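Local coordinates for protein ketosynthase (Streptomyces sp. MSC090213JE08, PDB 6KXF) that probably catalyses, as a homodimer, the decarboxylative condensation of a fatty acyl chain with malonyl carried on acyl carrier protein, yielding a 3-oxoacyl product, at residues 10-15 / 238-243. Residues are numbered along the deposited sequence; the frame is centred on the assembly and turned at random.
Sequences VVLTGF and LVLESL
Thr13 OG1 donates a hydrogen bond to Glu241 OE1 at 2.8 Å, reaching the oxygen nearly in line with its C-O bond. Thr13 holds its hydroxyl between its own backbone N and carbonyl carbon (chi1 53°), while the Glu241 chain runs extended and crosses it at about a right angle; Thr13 CG2 also rests against OE1. The same carboxylate oxygen forms a salt bridge to Arg249, and OE2 hydrogen-bonds Ser245 OG; with the Thr13 bond, these probably fix the carboxylate's rotation. A valine here would probably leave OE1 without this hydrogen bond and the carboxylate less firmly oriented. Between the backbones, Val11 N to Glu241 O is 2.9 Å and nearly straight (172°), whereas the return bond from Glu241 N to Val11 O is distinctly bent (138°). Further along, Thr13 N meets Val239 O at 3.0 Å and Val239 N meets Gly14 O at 2.9 Å. Leu12 pairs with Leu240 and Phe15 with Leu238, so Thr13 and Gly14 together face Val239: a beta bulge in the antiparallel pairing of strands 10-19 and 234-242 within a thiolase-type sheet. Gly14 N, buried here, has no partner in the model. Val239 CG1 lies 3.3 Å from Thr13 OG1, on the sheet face that also carries Glu241. On the other face, shared with Leu12, Val10 and Leu240 pack on helix 172-185, and Phe15 and Leu238 on helix 341-355. There Leu12 and Leu240 lie side by side, CD2 to CD1 3.7 Å apart, and Leu238 CD2 touches both Leu12 CD2 and, obliquely, the Phe15 ring at CE1 (4.0 Å).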
loop_
_atom_site.group_PDB
_atom_site.type_symbol
_atom_site.label_atom_id
_atom_site.label_comp_id
_atom_site.label_asym_id
_atom_site.label_seq_id
_atom_site.Cartn_x
_atom_site.Cartn_y
_atom_site.Cartn_z
ATOM N N VAL A 10 2.503 -17.351 -18.334
ATOM C CA VAL A 10 3.138 -16.049 -18.107
ATOM C C VAL A 10 4.580 -16.309 -17.637
ATOM O O VAL A 10 4.792 -17.057 -16.696
ATOM C CB VAL A 10 2.335 -15.252 -17.074
ATOM C CG1 VAL A 10 3.072 -14.003 -16.601
ATOM C CG2 VAL A 10 0.930 -14.902 -17.570
ATOM N N VAL A 11 5.545 -15.693 -18.312
ATOM C CA VAL A 11 6.961 -15.911 -18.071
ATOM C C VAL A 11 7.643 -14.577 -17.699
ATOM O O VAL A 11 7.114 -13.493 -17.994
ATOM C CB VAL A 11 7.632 -16.581 -19.287
ATOM C CG1 VAL A 11 7.192 -18.027 -19.456
ATOM C CG2 VAL A 11 7.442 -15.800 -20.575
ATOM N N LEU A 12 8.845 -14.690 -17.107
ATOM C CA LEU A 12 9.703 -13.583 -16.700
ATOM C C LEU A 12 10.816 -13.418 -17.726
ATOM O O LEU A 12 11.653 -14.306 -17.835
ATOM C CB LEU A 12 10.296 -13.903 -15.322
ATOM C CG LEU A 12 9.265 -14.103 -14.221
ATOM C CD1 LEU A 12 9.891 -14.640 -12.923
ATOM C CD2 LEU A 12 8.523 -12.797 -13.966
ATOM N N THR A 13 10.804 -12.316 -18.481
ATOM C CA THR A 13 11.767 -12.130 -19.561
ATOM C C THR A 13 12.818 -11.082 -19.225
ATOM O O THR A 13 13.741 -10.879 -20.014
ATOM C CB THR A 13 11.028 -11.743 -20.843
ATOM O OG1 THR A 13 10.174 -10.633 -20.605
ATOM C CG2 THR A 13 10.184 -12.888 -21.348
ATOM N N GLY A 14 12.640 -10.378 -18.099
ATOM C CA GLY A 14 13.544 -9.265 -17.724
ATOM C C GLY A 14 13.574 -9.003 -16.225
ATOM O O GLY A 14 12.536 -8.984 -15.560
ATOM N N PHE A 15 14.779 -8.800 -15.681
ATOM C CA PHE A 15 14.986 -8.385 -14.306
ATOM C C PHE A 15 15.782 -7.071 -14.286
ATOM O O PHE A 15 16.866 -6.970 -14.901
ATOM C CB PHE A 15 15.721 -9.480 -13.511
ATOM C CG PHE A 15 15.060 -10.839 -13.380
ATOM C CD1 PHE A 15 13.693 -10.981 -13.234
ATOM C CD2 PHE A 15 15.822 -11.995 -13.365
ATOM C CE1 PHE A 15 13.108 -12.235 -13.088
ATOM C CE2 PHE A 15 15.243 -13.247 -13.218
ATOM C CZ PHE A 15 13.879 -13.370 -13.079
ATOM N N LEU A 238 10.275 -6.659 -12.506
ATOM C CA LEU A 238 10.208 -7.842 -13.286
ATOM C C LEU A 238 9.362 -7.578 -14.544
ATOM O O LEU A 238 8.282 -6.974 -14.425
ATOM C CB LEU A 238 9.572 -8.956 -12.442
ATOM C CG LEU A 238 10.368 -9.433 -11.229
ATOM C CD1 LEU A 238 10.155 -8.509 -10.034
ATOM C CD2 LEU A 238 10.018 -10.870 -10.855
ATOM N N VAL A 239 9.825 -8.049 -15.716
ATOM C CA VAL A 239 9.000 -8.069 -16.933
ATOM C C VAL A 239 8.247 -9.387 -16.959
ATOM O O VAL A 239 8.843 -10.477 -17.092
ATOM C CB VAL A 239 9.796 -7.842 -18.239
ATOM C CG1 VAL A 239 8.893 -7.827 -19.481
ATOM C CG2 VAL A 239 10.594 -6.555 -18.179
ATOM N N LEU A 240 6.918 -9.286 -16.805
ATOM C CA LEU A 240 6.015 -10.405 -16.966
ATOM C C LEU A 240 5.458 -10.288 -18.372
ATOM O O LEU A 240 5.127 -9.179 -18.770
ATOM C CB LEU A 240 4.875 -10.361 -15.938
ATOM C CG LEU A 240 5.191 -10.856 -14.534
ATOM C CD1 LEU A 240 6.149 -9.912 -13.837
ATOM C CD2 LEU A 240 3.905 -11.020 -13.715
ATOM N N GLU A 241 5.357 -11.427 -19.081
ATOM C CA GLU A 241 5.038 -11.413 -20.494
ATOM C C GLU A 241 4.294 -12.715 -20.819
ATOM O O GLU A 241 4.598 -13.732 -20.226
ATOM C CB GLU A 241 6.356 -11.247 -21.251
ATOM C CG GLU A 241 6.200 -11.096 -22.744
ATOM C CD GLU A 241 7.456 -10.660 -23.491
ATOM O OE1 GLU A 241 8.523 -10.505 -22.853
ATOM O OE2 GLU A 241 7.359 -10.486 -24.723
ATOM N N SER A 242 3.303 -12.679 -21.722
ATOM C CA SER A 242 2.661 -13.903 -22.171
ATOM C C SER A 242 3.713 -14.826 -22.799
ATOM O O SER A 242 4.651 -14.388 -23.536
ATOM C CB SER A 242 1.548 -13.612 -23.170
ATOM O OG SER A 242 2.052 -12.909 -24.302
ATOM N N LEU A 243 3.586 -16.123 -22.572
ATOM C CA LEU A 243 4.520 -17.027 -23.295
ATOM C C LEU A 243 4.503 -16.753 -24.809
ATOM O O LEU A 243 5.551 -16.709 -25.445
ATOM C CB LEU A 243 4.114 -18.455 -22.998
ATOM C CG LEU A 243 5.014 -19.523 -23.577
ATOM C CD1 LEU A 243 6.470 -19.250 -23.214
ATOM C CD2 LEU A 243 4.545 -20.876 -23.094
#